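Local atomic coordinates of putative Fe-S biosynthesis protein (Lactobacillus acidophilus, PDB entry 2QGO), a protein that is of unproven function but probably takes part in the assembly or delivery of iron-sulphur clusters. Residues K24-T30 / F50-D56; G35-I39 / L118-N122; V58-V64 / Y75-D80; G95-L99 / G108-I112. All coordinates share one frame; numbering follows the deposited sequence.

Contact 1: K24-T30 / F50-D56; sequences KILILIT and FSIIWLD
I25, I27 and I29 pair with L55, I53 and S51 through six backbone hydrogen bonds, two per pair. In each pair both the N-H and the C=O are used. The shortest runs from I27 N to I53 O at 2.7 Å and lies in the plane of that carbonyl. The longest, I29 N to S51 O, is 3.2 Å but nearly straight at 168°. Several of the same carbonyls also receive a CA-H contact; I25 O takes one from W54 CA at 3.2 Å. Strands 25-30 and 50-55 are thus antiparallel neighbours in the middle of the mixed sheet of this Fe-S_biosyn domain. Their other backbone edges are used too: L26 and L28 bond to Y75, and I52 bonds to D111. T30 N bonds to D80 OD1, F50 N to D107 OD2, and L28 O to T76 OG1. K24 NZ makes a salt bridge to D56 OD1 at 2.6 Å, on the syn lone pair of that oxygen. K24 is bent at chi2 (-72°), and its chain runs alongside W54, with CE 3.9 Å from W54 CZ3. The face carrying I27 is mostly apolar, and I27 CD1 presses on L55 CD1 at a tight 3.4 Å. S51 OG is buried there and has no polar partner in the model.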
loop_
_atom_site.group_PDB
_atom_site.type_symbol
_atom_site.label_atom_id
_atom_site.label_comp_id
_atom_site.label_asym_id
_atom_site.label_seq_id
_atom_site.Cartn_x
_atom_site.Cartn_y
_atom_site.Cartn_z
ATOM N N LYS A 24 10.244 -0.041 -4.936
ATOM C CA LYS A 24 10.088 -1.292 -4.217
ATOM C C LYS A 24 8.823 -2.067 -4.563
ATOM O O LYS A 24 7.965 -1.599 -5.312
ATOM C CB LYS A 24 10.070 -1.013 -2.715
ATOM C CG LYS A 24 11.294 -0.292 -2.175
ATOM C CD LYS A 24 12.507 -1.193 -2.148
ATOM C CE LYS A 24 13.651 -0.537 -1.408
ATOM N NZ LYS A 24 14.854 -1.408 -1.449
ATOM N N ILE A 25 8.723 -3.268 -3.998
ATOM C CA ILE A 25 7.537 -4.076 -4.182
ATOM C C ILE A 25 6.564 -3.472 -3.176
ATOM O O ILE A 25 6.842 -3.445 -1.976
ATOM C CB ILE A 25 7.793 -5.554 -3.817
ATOM C CG1 ILE A 25 8.870 -6.139 -4.738
ATOM C CG2 ILE A 25 6.490 -6.343 -3.890
ATOM C CD1 ILE A 25 8.553 -6.023 -6.231
ATOM N N LEU A 26 5.440 -2.962 -3.656
ATOM C CA LEU A 26 4.464 -2.359 -2.752
ATOM C C LEU A 26 3.231 -3.231 -2.604
ATOM O O LEU A 26 2.743 -3.806 -3.575
ATOM C CB LEU A 26 4.052 -0.972 -3.249
ATOM C CG LEU A 26 5.188 0.035 -3.395
ATOM C CD1 LEU A 26 4.625 1.346 -3.916
ATOM C CD2 LEU A 26 5.888 0.240 -2.042
ATOM N N ILE A 27 2.743 -3.325 -1.376
ATOM C CA ILE A 27 1.566 -4.119 -1.067
ATOM C C ILE A 27 0.531 -3.237 -0.388
ATOM O O ILE A 27 0.765 -2.725 0.704
ATOM C CB ILE A 27 1.926 -5.281 -0.115
ATOM C CG1 ILE A 27 2.949 -6.199 -0.784
ATOM C CG2 ILE A 27 0.667 -6.036 0.293
ATOM C CD1 ILE A 27 3.547 -7.239 0.155
ATOM N N LEU A 28 -0.607 -3.052 -1.046
ATOM C CA LEU A 28 -1.688 -2.244 -0.494
ATOM C C LEU A 28 -2.681 -3.199 0.151
ATOM O O LEU A 28 -3.185 -4.109 -0.494
ATOM C CB LEU A 28 -2.375 -1.441 -1.605
ATOM C CG LEU A 28 -3.646 -0.650 -1.260
ATOM C CD1 LEU A 28 -3.342 0.392 -0.177
ATOM C CD2 LEU A 28 -4.182 0.034 -2.534
ATOM N N ILE A 29 -2.953 -3.005 1.431
ATOM C CA ILE A 29 -3.887 -3.880 2.118
ATOM C C ILE A 29 -4.686 -3.134 3.166
ATOM O O ILE A 29 -4.363 -2.000 3.524
ATOM C CB ILE A 29 -3.148 -5.023 2.817
ATOM C CG1 ILE A 29 -2.165 -4.440 3.827
ATOM C CG2 ILE A 29 -2.422 -5.877 1.793
ATOM C CD1 ILE A 29 -1.551 -5.466 4.736
ATOM N N THR A 30 -5.746 -3.778 3.645
ATOM C CA THR A 30 -6.572 -3.191 4.687
ATOM C C THR A 30 -5.824 -3.583 5.941
ATOM O O THR A 30 -5.124 -4.591 5.962
ATOM C CB THR A 30 -7.973 -3.832 4.764
ATOM O OG1 THR A 30 -7.838 -5.187 5.210
ATOM C CG2 THR A 30 -8.652 -3.824 3.409
ATOM N N PHE A 50 -6.169 1.570 5.664
ATOM C CA PHE A 50 -5.240 0.876 4.783
ATOM C C PHE A 50 -3.800 1.282 5.016
ATOM O O PHE A 50 -3.509 2.305 5.632
ATOM C CB PHE A 50 -5.574 1.138 3.308
ATOM C CG PHE A 50 -6.980 0.784 2.924
ATOM C CD1 PHE A 50 -8.036 1.638 3.238
ATOM C CD2 PHE A 50 -7.254 -0.395 2.249
ATOM C CE1 PHE A 50 -9.347 1.321 2.882
ATOM C CE2 PHE A 50 -8.569 -0.723 1.889
ATOM C CZ PHE A 50 -9.609 0.140 2.207
ATOM N N SER A 51 -2.889 0.465 4.518
ATOM C CA SER A 51 -1.484 0.786 4.642
ATOM C C SER A 51 -0.710 0.243 3.461
ATOM O O SER A 51 -1.145 -0.694 2.780
ATOM C CB SER A 51 -0.923 0.244 5.965
ATOM O OG SER A 51 -1.188 -1.129 6.124
ATOM N N ILE A 52 0.422 0.876 3.196
ATOM C CA ILE A 52 1.306 0.464 2.114
ATOM C C ILE A 52 2.478 -0.258 2.748
ATOM O O ILE A 52 3.191 0.305 3.573
ATOM C CB ILE A 52 1.861 1.671 1.324
ATOM C CG1 ILE A 52 0.792 2.203 0.369
ATOM C CG2 ILE A 52 3.121 1.260 0.550
ATOM C CD1 ILE A 52 0.374 1.187 -0.691
ATOM N N ILE A 53 2.674 -1.505 2.358
ATOM C CA ILE A 53 3.775 -2.285 2.888
ATOM C C ILE A 53 4.794 -2.430 1.777
ATOM O O ILE A 53 4.435 -2.797 0.664
ATOM C CB ILE A 53 3.294 -3.692 3.312
ATOM C CG1 ILE A 53 2.128 -3.564 4.292
ATOM C CG2 ILE A 53 4.438 -4.484 3.915
ATOM C CD1 ILE A 53 2.407 -2.653 5.475
ATOM N N TRP A 54 6.057 -2.128 2.055
ATOM C CA TRP A 54 7.065 -2.292 1.017
ATOM C C TRP A 54 8.009 -3.461 1.300
ATOM O O TRP A 54 8.336 -3.752 2.451
ATOM C CB TRP A 54 7.862 -0.996 0.797
ATOM C CG TRP A 54 8.744 -0.572 1.920
ATOM C CD1 TRP A 54 8.432 0.296 2.923
ATOM C CD2 TRP A 54 10.115 -0.949 2.124
ATOM N NE1 TRP A 54 9.524 0.493 3.738
ATOM C CE2 TRP A 54 10.570 -0.259 3.272
ATOM C CE3 TRP A 54 11.002 -1.800 1.450
ATOM C CZ2 TRP A 54 11.875 -0.392 3.759
ATOM C CZ3 TRP A 54 12.307 -1.937 1.936
ATOM C CH2 TRP A 54 12.727 -1.235 3.081
ATOM N N LEU A 55 8.422 -4.137 0.233
ATOM C CA LEU A 55 9.324 -5.282 0.329
ATOM C C LEU A 55 10.349 -5.206 -0.795
ATOM O O LEU A 55 10.262 -4.339 -1.667
ATOM C CB LEU A 55 8.543 -6.595 0.191
ATOM C CG LEU A 55 7.446 -6.972 1.189
ATOM C CD1 LEU A 55 6.777 -8.256 0.701
ATOM C CD2 LEU A 55 8.028 -7.182 2.587
ATOM N N ASP A 56 11.323 -6.111 -0.780
ATOM C CA ASP A 56 12.324 -6.115 -1.843
ATOM C C ASP A 56 12.086 -7.203 -2.880
ATOM O O ASP A 56 12.677 -7.189 -3.955
ATOM C CB ASP A 56 13.724 -6.207 -1.250
ATOM C CG ASP A 56 14.206 -4.865 -0.748
ATOM O OD1 ASP A 56 14.381 -3.959 -1.589
ATOM O OD2 ASP A 56 14.387 -4.698 0.477
#

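Contact 2: G35-I39 / L118-N122; sequences GKYSI and LLKAN
Y37 CE1 lies 3.5 Å from L119 CD2, which approaches the ring obliquely. Y37 belongs to a type I beta turn, G35 to S38, in the loop between strands 25-30 and 50-55. Its CG is beside the backbone N, anti to the carbonyl carbon (chi1 -66°), which carries the ring to L119. L118 and L119 lie on helix 115-125, which follows strand 104-114. L118 points at the turn and sets its two methyls on successive carbonyls: CD1 is 3.4 Å from Y37 O, and CD2 is 3.6 Å from S38 O. One helical turn on, N122 ND2 comes within 3.2 Å of K36 O. Further out, the ring of Y37 has more neighbours. K36 CG lies over one face, 3.9 Å above the plane and offset toward the rim. I27, I29, I53 and L55 of the sheet also touch the tyrosine, and its hydroxyl bonds to D59. The same D59 takes a salt bridge from K36 NZ, and S38 OG bonds to D31. With an alanine at Y37, L119 would probably lose its aromatic partner and D59 one of its hydrogen bonds, leaving a gap between helix and sheet. At the phenol end, L119 CD1 sits 3.9 Å from Y37 OH.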
loop_
_atom_site.group_PDB
_atom_site.type_symbol
_atom_site.label_atom_id
_atom_site.label_comp_id
_atom_site.label_asym_id
_atom_site.label_seq_id
_atom_site.Cartn_x
_atom_site.Cartn_y
_atom_site.Cartn_z
ATOM N N GLY A 35 -3.933 -9.097 9.701
ATOM C CA GLY A 35 -2.898 -9.553 8.780
ATOM C C GLY A 35 -1.493 -9.582 9.358
ATOM O O GLY A 35 -1.218 -8.962 10.395
ATOM N N LYS A 36 -0.592 -10.291 8.684
ATOM C CA LYS A 36 0.782 -10.387 9.162
ATOM C C LYS A 36 1.523 -9.054 9.132
ATOM O O LYS A 36 2.450 -8.847 9.916
ATOM C CB LYS A 36 1.568 -11.446 8.371
ATOM C CG LYS A 36 1.707 -11.203 6.875
ATOM C CD LYS A 36 2.593 -12.292 6.252
ATOM C CE LYS A 36 2.813 -12.080 4.762
ATOM N NZ LYS A 36 3.625 -13.187 4.172
ATOM N N TYR A 37 1.099 -8.145 8.256
ATOM C CA TYR A 37 1.740 -6.833 8.143
ATOM C C TYR A 37 1.038 -5.685 8.889
ATOM O O TYR A 37 1.245 -4.514 8.556
ATOM C CB TYR A 37 1.873 -6.445 6.669
ATOM C CG TYR A 37 2.808 -7.328 5.874
ATOM C CD1 TYR A 37 4.136 -7.493 6.264
ATOM C CD2 TYR A 37 2.373 -7.977 4.715
ATOM C CE1 TYR A 37 5.014 -8.280 5.524
ATOM C CE2 TYR A 37 3.246 -8.768 3.962
ATOM C CZ TYR A 37 4.567 -8.915 4.373
ATOM O OH TYR A 37 5.444 -9.684 3.646
ATOM N N SER A 38 0.233 -6.004 9.900
ATOM C CA SER A 38 -0.495 -4.983 10.667
ATOM C C SER A 38 0.360 -3.829 11.222
ATOM O O SER A 38 1.406 -4.053 11.818
ATOM C CB SER A 38 -1.265 -5.656 11.807
ATOM O OG SER A 38 -2.176 -4.763 12.420
ATOM N N ILE A 39 -0.146 -2.608 11.036
ATOM C CA ILE A 39 0.465 -1.323 11.433
ATOM C C ILE A 39 1.907 -1.156 10.989
ATOM O O ILE A 39 2.186 -1.064 9.783
ATOM C CB ILE A 39 0.372 -1.030 12.978
ATOM C CG1 ILE A 39 1.361 -1.893 13.759
ATOM C CG2 ILE A 39 -1.057 -1.219 13.463
ATOM C CD1 ILE A 39 2.771 -1.277 13.862
ATOM N N LEU A 118 8.529 -5.470 10.021
ATOM C CA LEU A 118 7.311 -5.926 10.689
ATOM C C LEU A 118 7.403 -7.402 11.058
ATOM O O LEU A 118 7.185 -7.771 12.210
ATOM C CB LEU A 118 6.092 -5.702 9.786
ATOM C CG LEU A 118 5.606 -4.251 9.724
ATOM C CD1 LEU A 118 4.621 -4.080 8.578
ATOM C CD2 LEU A 118 4.966 -3.872 11.063
ATOM N N LEU A 119 7.731 -8.238 10.076
ATOM C CA LEU A 119 7.854 -9.679 10.295
ATOM C C LEU A 119 8.930 -10.021 11.339
ATOM O O LEU A 119 8.719 -10.875 12.202
ATOM C CB LEU A 119 8.182 -10.390 8.976
ATOM C CG LEU A 119 7.261 -10.095 7.788
ATOM C CD1 LEU A 119 7.682 -10.939 6.598
ATOM C CD2 LEU A 119 5.804 -10.374 8.165
ATOM N N LYS A 120 10.077 -9.357 11.249
ATOM C CA LYS A 120 11.182 -9.584 12.174
ATOM C C LYS A 120 10.740 -9.366 13.622
ATOM O O LYS A 120 10.966 -10.213 14.496
ATOM C CB LYS A 120 12.340 -8.643 11.824
ATOM C CG LYS A 120 13.615 -8.850 12.639
ATOM C CD LYS A 120 14.758 -8.010 12.079
ATOM C CE LYS A 120 14.441 -6.504 12.109
ATOM N NZ LYS A 120 15.500 -5.695 11.408
ATOM N N ALA A 121 10.105 -8.224 13.870
ATOM C CA ALA A 121 9.617 -7.899 15.204
ATOM C C ALA A 121 8.544 -8.910 15.606
ATOM O O ALA A 121 8.505 -9.366 16.752
ATOM C CB ALA A 121 9.045 -6.479 15.223
ATOM N N ASN A 122 7.678 -9.259 14.657
ATOM C CA ASN A 122 6.619 -10.228 14.915
ATOM C C ASN A 122 7.249 -11.500 15.464
ATOM O O ASN A 122 6.810 -12.044 16.478
ATOM C CB ASN A 122 5.869 -10.549 13.620
ATOM C CG ASN A 122 4.638 -9.671 13.420
ATOM O OD1 ASN A 122 4.495 -8.621 14.059
ATOM N ND2 ASN A 122 3.742 -10.098 12.523
#

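Contact 3: V58-V64 / Y75-D80; sequences VDPDYPV and YTSDFD
Y62 and Y75 both set their rings beside their own backbone N (chi1 -62° in each), which brings CD1 and CE1 of Y62 near S77 and D80 and lays Y75 along the carbonyls of Y62 and P63. The two segments meet at the edge of the mixed sheet of this Fe-S_biosyn domain, where V64 forms an antiparallel bridge with T76. T76 N bonds to V64 O at 2.9 Å; the return bond from V64 N to T76 O is weak. V64 and T76 lie side by side on one face. Y75 CB rests 3.3 Å from Y62 O, and P63 O lies at the edge of the Y75 ring. S77 is the N-cap of helix 78-81. Its OG accepts from D80 N at 3.2 Å. The same OG donates to D80 OD2 at 2.7 Å. S77 CB packs on Y62 CD1 at 3.5 Å. A valine in place of S77 would probably leave D80 N without its cap and D80 OD2 without the serine hydroxyl, though T30 N would still hold D80 OD1. Upstream, D59 OD1 closes an Asx turn onto D61 N, within a type I turn that leads into Y62. The D80 carboxylate is inclined 27° to the Y62 ring, with D80 OD2 3.6 Å from Y62 CE1 at the ring edge.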
loop_
_atom_site.group_PDB
_atom_site.type_symbol
_atom_site.label_atom_id
_atom_site.label_comp_id
_atom_site.label_asym_id
_atom_site.label_seq_id
_atom_site.Cartn_x
_atom_site.Cartn_y
_atom_site.Cartn_z
ATOM N N VAL A 58 8.683 -10.087 -4.196
ATOM C CA VAL A 58 7.254 -10.352 -4.120
ATOM C C VAL A 58 6.897 -11.325 -3.000
ATOM O O VAL A 58 7.675 -12.224 -2.664
ATOM C CB VAL A 58 6.745 -10.926 -5.457
ATOM C CG1 VAL A 58 6.912 -9.887 -6.573
ATOM C CG2 VAL A 58 7.526 -12.195 -5.799
ATOM N N ASP A 59 5.723 -11.122 -2.412
ATOM C CA ASP A 59 5.216 -11.995 -1.357
ATOM C C ASP A 59 4.109 -12.823 -2.019
ATOM O O ASP A 59 3.097 -12.277 -2.454
ATOM C CB ASP A 59 4.612 -11.169 -0.216
ATOM C CG ASP A 59 4.161 -12.027 0.966
ATOM O OD1 ASP A 59 3.745 -13.189 0.768
ATOM O OD2 ASP A 59 4.212 -11.523 2.106
ATOM N N PRO A 60 4.295 -14.149 -2.114
ATOM C CA PRO A 60 3.273 -14.999 -2.738
ATOM C C PRO A 60 1.875 -14.901 -2.117
ATOM O O PRO A 60 0.889 -15.255 -2.758
ATOM C CB PRO A 60 3.880 -16.406 -2.649
ATOM C CG PRO A 60 4.873 -16.300 -1.512
ATOM C CD PRO A 60 5.477 -14.938 -1.729
ATOM N N ASP A 61 1.782 -14.425 -0.878
ATOM C CA ASP A 61 0.475 -14.263 -0.237
ATOM C C ASP A 61 -0.265 -13.055 -0.830
ATOM O O ASP A 61 -1.455 -12.856 -0.568
ATOM C CB ASP A 61 0.621 -14.055 1.274
ATOM C CG ASP A 61 0.856 -15.355 2.032
ATOM O OD1 ASP A 61 0.927 -16.435 1.390
ATOM O OD2 ASP A 61 0.967 -15.291 3.282
ATOM N N TYR A 62 0.441 -12.252 -1.621
ATOM C CA TYR A 62 -0.146 -11.056 -2.240
ATOM C C TYR A 62 0.274 -11.015 -3.706
ATOM O O TYR A 62 1.094 -10.185 -4.101
ATOM C CB TYR A 62 0.361 -9.806 -1.520
ATOM C CG TYR A 62 -0.030 -9.751 -0.062
ATOM C CD1 TYR A 62 -1.290 -9.307 0.326
ATOM C CD2 TYR A 62 0.847 -10.182 0.928
ATOM C CE1 TYR A 62 -1.672 -9.298 1.669
ATOM C CE2 TYR A 62 0.476 -10.178 2.274
ATOM C CZ TYR A 62 -0.787 -9.735 2.634
ATOM O OH TYR A 62 -1.167 -9.742 3.951
ATOM N N PRO A 63 -0.316 -11.891 -4.536
ATOM C CA PRO A 63 -0.041 -12.029 -5.966
ATOM C C PRO A 63 -0.796 -11.157 -6.953
ATOM O O PRO A 63 -0.382 -11.039 -8.109
ATOM C CB PRO A 63 -0.355 -13.493 -6.203
ATOM C CG PRO A 63 -1.637 -13.627 -5.432
ATOM C CD PRO A 63 -1.346 -12.867 -4.125
ATOM N N VAL A 64 -1.903 -10.566 -6.517
ATOM C CA VAL A 64 -2.718 -9.748 -7.403
ATOM C C VAL A 64 -2.127 -8.379 -7.715
ATOM O O VAL A 64 -1.905 -7.560 -6.825
ATOM C CB VAL A 64 -4.120 -9.560 -6.823
ATOM C CG1 VAL A 64 -5.016 -8.858 -7.849
ATOM C CG2 VAL A 64 -4.691 -10.910 -6.425
ATOM N N TYR A 75 0.979 -4.582 -5.351
ATOM C CA TYR A 75 0.148 -5.780 -5.244
ATOM C C TYR A 75 -0.870 -5.733 -4.109
ATOM O O TYR A 75 -0.880 -4.812 -3.297
ATOM C CB TYR A 75 1.039 -6.997 -5.003
ATOM C CG TYR A 75 2.014 -7.297 -6.113
ATOM C CD1 TYR A 75 1.791 -8.357 -6.985
ATOM C CD2 TYR A 75 3.167 -6.529 -6.290
ATOM C CE1 TYR A 75 2.690 -8.654 -8.009
ATOM C CE2 TYR A 75 4.081 -6.815 -7.324
ATOM C CZ TYR A 75 3.830 -7.885 -8.178
ATOM O OH TYR A 75 4.704 -8.201 -9.202
ATOM N N THR A 76 -1.711 -6.763 -4.069
ATOM C CA THR A 76 -2.714 -6.929 -3.027
ATOM C C THR A 76 -3.141 -8.399 -3.025
ATOM O O THR A 76 -2.574 -9.211 -3.754
ATOM C CB THR A 76 -3.940 -6.024 -3.257
ATOM O OG1 THR A 76 -4.708 -5.954 -2.050
ATOM C CG2 THR A 76 -4.817 -6.566 -4.375
ATOM N N SER A 77 -4.119 -8.747 -2.197
ATOM C CA SER A 77 -4.588 -10.128 -2.130
ATOM C C SER A 77 -6.059 -10.226 -2.504
ATOM O O SER A 77 -6.754 -9.213 -2.630
ATOM C CB SER A 77 -4.366 -10.711 -0.725
ATOM O OG SER A 77 -5.145 -10.055 0.261
ATOM N N ASP A 78 -6.540 -11.447 -2.693
ATOM C CA ASP A 78 -7.935 -11.628 -3.059
ATOM C C ASP A 78 -8.834 -11.104 -1.951
ATOM O O ASP A 78 -9.895 -10.535 -2.204
ATOM C CB ASP A 78 -8.205 -13.104 -3.382
ATOM C CG ASP A 78 -7.678 -13.492 -4.764
ATOM O OD1 ASP A 78 -7.978 -12.749 -5.728
ATOM O OD2 ASP A 78 -6.966 -14.522 -4.899
ATOM N N PHE A 79 -8.391 -11.257 -0.714
ATOM C CA PHE A 79 -9.169 -10.759 0.411
ATOM C C PHE A 79 -9.209 -9.234 0.455
ATOM O O PHE A 79 -10.268 -8.626 0.634
ATOM C CB PHE A 79 -8.577 -11.247 1.725
ATOM C CG PHE A 79 -9.192 -10.599 2.928
ATOM C CD1 PHE A 79 -10.517 -10.876 3.278
ATOM C CD2 PHE A 79 -8.465 -9.690 3.696
ATOM C CE1 PHE A 79 -11.109 -10.256 4.379
ATOM C CE2 PHE A 79 -9.048 -9.063 4.805
ATOM C CZ PHE A 79 -10.371 -9.345 5.147
ATOM N N ASP A 80 -8.038 -8.621 0.330
ATOM C CA ASP A 80 -7.937 -7.168 0.387
ATOM C C ASP A 80 -8.567 -6.437 -0.799
ATOM O O ASP A 80 -9.003 -5.302 -0.654
ATOM C CB ASP A 80 -6.467 -6.749 0.534
ATOM C CG ASP A 80 -5.886 -7.112 1.889
ATOM O OD1 ASP A 80 -6.303 -6.514 2.911
ATOM O OD2 ASP A 80 -5.006 -7.998 1.937
#

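Contact 4: G95-L99 / G108-I112; sequences GSLSL and GSVDI
L97 CB and V110 CB meet at 3.9 Å across the beta hairpin of strands 96-101 and 104-114. The short strand segments 96-99 and 110-112 run at 122° to each other. The second chain turns a corner at G108 and S109, consistent with this splay. Among the polar contacts, the clear hydrogen bond runs from V110 N to L97 O, 2.8 Å long with an angle of 163° at the hydrogen. The donor is tilted 30° from the carbonyl plane. The corner also brings G108 O to 3.3 Å from L97 O; both are acceptors and do not bond. S96 OG lies 3.3 Å from G108 O. Among the apolar contacts, V110 CG2 is turned beside its backbone N (anti to the carbonyl carbon) and reaches L99, 3.9 Å from L99 CB. Separately, L97 and I112 meet, their side chains crossing at about a right angle. Y15 of helix 10-18 touches both L97 and I112, while M90 of strand 88-93 touches L97 and L99. L97 CD1 and I112 CD1 are 3.5 Å apart, tighter than usual for two carbons.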
loop_
_atom_site.group_PDB
_atom_site.type_symbol
_atom_site.label_atom_id
_atom_site.label_comp_id
_atom_site.label_asym_id
_atom_site.label_seq_id
_atom_site.Cartn_x
_atom_site.Cartn_y
_atom_site.Cartn_z
ATOM N N GLY A 95 0.593 16.297 5.204
ATOM C CA GLY A 95 1.502 15.336 5.805
ATOM C C GLY A 95 1.037 13.890 5.828
ATOM O O GLY A 95 1.571 13.081 6.591
ATOM N N SER A 96 0.059 13.537 5.001
ATOM C CA SER A 96 -0.413 12.158 5.001
ATOM C C SER A 96 -0.770 11.583 3.634
ATOM O O SER A 96 -1.173 12.301 2.722
ATOM C CB SER A 96 -1.618 12.036 5.932
ATOM O OG SER A 96 -2.600 13.017 5.612
ATOM N N LEU A 97 -0.601 10.272 3.503
ATOM C CA LEU A 97 -0.950 9.568 2.274
ATOM C C LEU A 97 -2.447 9.331 2.366
ATOM O O LEU A 97 -2.947 8.948 3.417
ATOM C CB LEU A 97 -0.242 8.212 2.195
ATOM C CG LEU A 97 1.121 8.091 1.506
ATOM C CD1 LEU A 97 1.603 6.650 1.616
ATOM C CD2 LEU A 97 1.005 8.504 0.038
ATOM N N SER A 98 -3.163 9.565 1.276
ATOM C CA SER A 98 -4.601 9.355 1.272
ATOM C C SER A 98 -4.990 8.521 0.057
ATOM O O SER A 98 -4.490 8.743 -1.048
ATOM C CB SER A 98 -5.328 10.693 1.223
ATOM O OG SER A 98 -5.090 11.339 -0.018
ATOM N N LEU A 99 -5.882 7.562 0.271
ATOM C CA LEU A 99 -6.354 6.684 -0.788
ATOM C C LEU A 99 -7.835 6.929 -1.057
ATOM O O LEU A 99 -8.632 7.038 -0.127
ATOM C CB LEU A 99 -6.141 5.225 -0.396
ATOM C CG LEU A 99 -6.644 4.189 -1.405
ATOM C CD1 LEU A 99 -5.750 4.193 -2.655
ATOM C CD2 LEU A 99 -6.657 2.820 -0.754
ATOM N N GLY A 108 -7.908 8.605 4.687
ATOM C CA GLY A 108 -7.166 9.852 4.601
ATOM C C GLY A 108 -5.794 9.835 5.250
ATOM O O GLY A 108 -5.025 10.794 5.125
ATOM N N SER A 109 -5.474 8.752 5.953
ATOM C CA SER A 109 -4.170 8.656 6.602
ATOM C C SER A 109 -3.610 7.242 6.499
ATOM O O SER A 109 -3.572 6.499 7.482
ATOM C CB SER A 109 -4.272 9.093 8.069
ATOM O OG SER A 109 -5.395 8.496 8.714
ATOM N N VAL A 110 -3.181 6.887 5.291
ATOM C CA VAL A 110 -2.611 5.575 5.003
ATOM C C VAL A 110 -1.201 5.493 5.575
ATOM O O VAL A 110 -0.384 6.394 5.374
ATOM C CB VAL A 110 -2.531 5.313 3.471
ATOM C CG1 VAL A 110 -1.972 3.913 3.210
ATOM C CG2 VAL A 110 -3.911 5.474 2.827
ATOM N N ASP A 111 -0.919 4.407 6.285
ATOM C CA ASP A 111 0.398 4.206 6.878
ATOM C C ASP A 111 1.345 3.458 5.936
ATOM O O ASP A 111 0.917 2.767 5.015
ATOM C CB ASP A 111 0.283 3.415 8.185
ATOM C CG ASP A 111 -0.668 4.053 9.170
ATOM O OD1 ASP A 111 -0.527 5.269 9.443
ATOM O OD2 ASP A 111 -1.557 3.341 9.681
ATOM N N ILE A 112 2.638 3.625 6.167
ATOM C CA ILE A 112 3.647 2.941 5.380
ATOM C C ILE A 112 4.478 2.095 6.332
ATOM O O ILE A 112 4.917 2.572 7.378
ATOM C CB ILE A 112 4.589 3.924 4.672
ATOM C CG1 ILE A 112 3.853 4.612 3.515
ATOM C CG2 ILE A 112 5.832 3.182 4.171
ATOM C CD1 ILE A 112 4.681 5.690 2.856
#

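How the contacts relate
Contacts 1, 3 and 4 lie on one mixed sheet. Contact 1 is central, its centre about 4 Å from the centre of the chain. Contact 3 joins it through strand 73-76, where L26 O and Y75 N are 2.6 Å apart. Contact 4 joins it through strand 104-114, where I52 N and D111 O are 2.7 Å apart. Contacts 3 and 4 do not touch; their centres are about 20 Å apart. Contact 2 lays a loop and the C-terminal helix against contact 1, with Y37 CB 3.7 Å from I53 CG1. It also reaches contact 3, whose D59 is the shared partner of Y37 and K36: Y37 OH and K36 NZ are each 2.7 Å from D59 OD2.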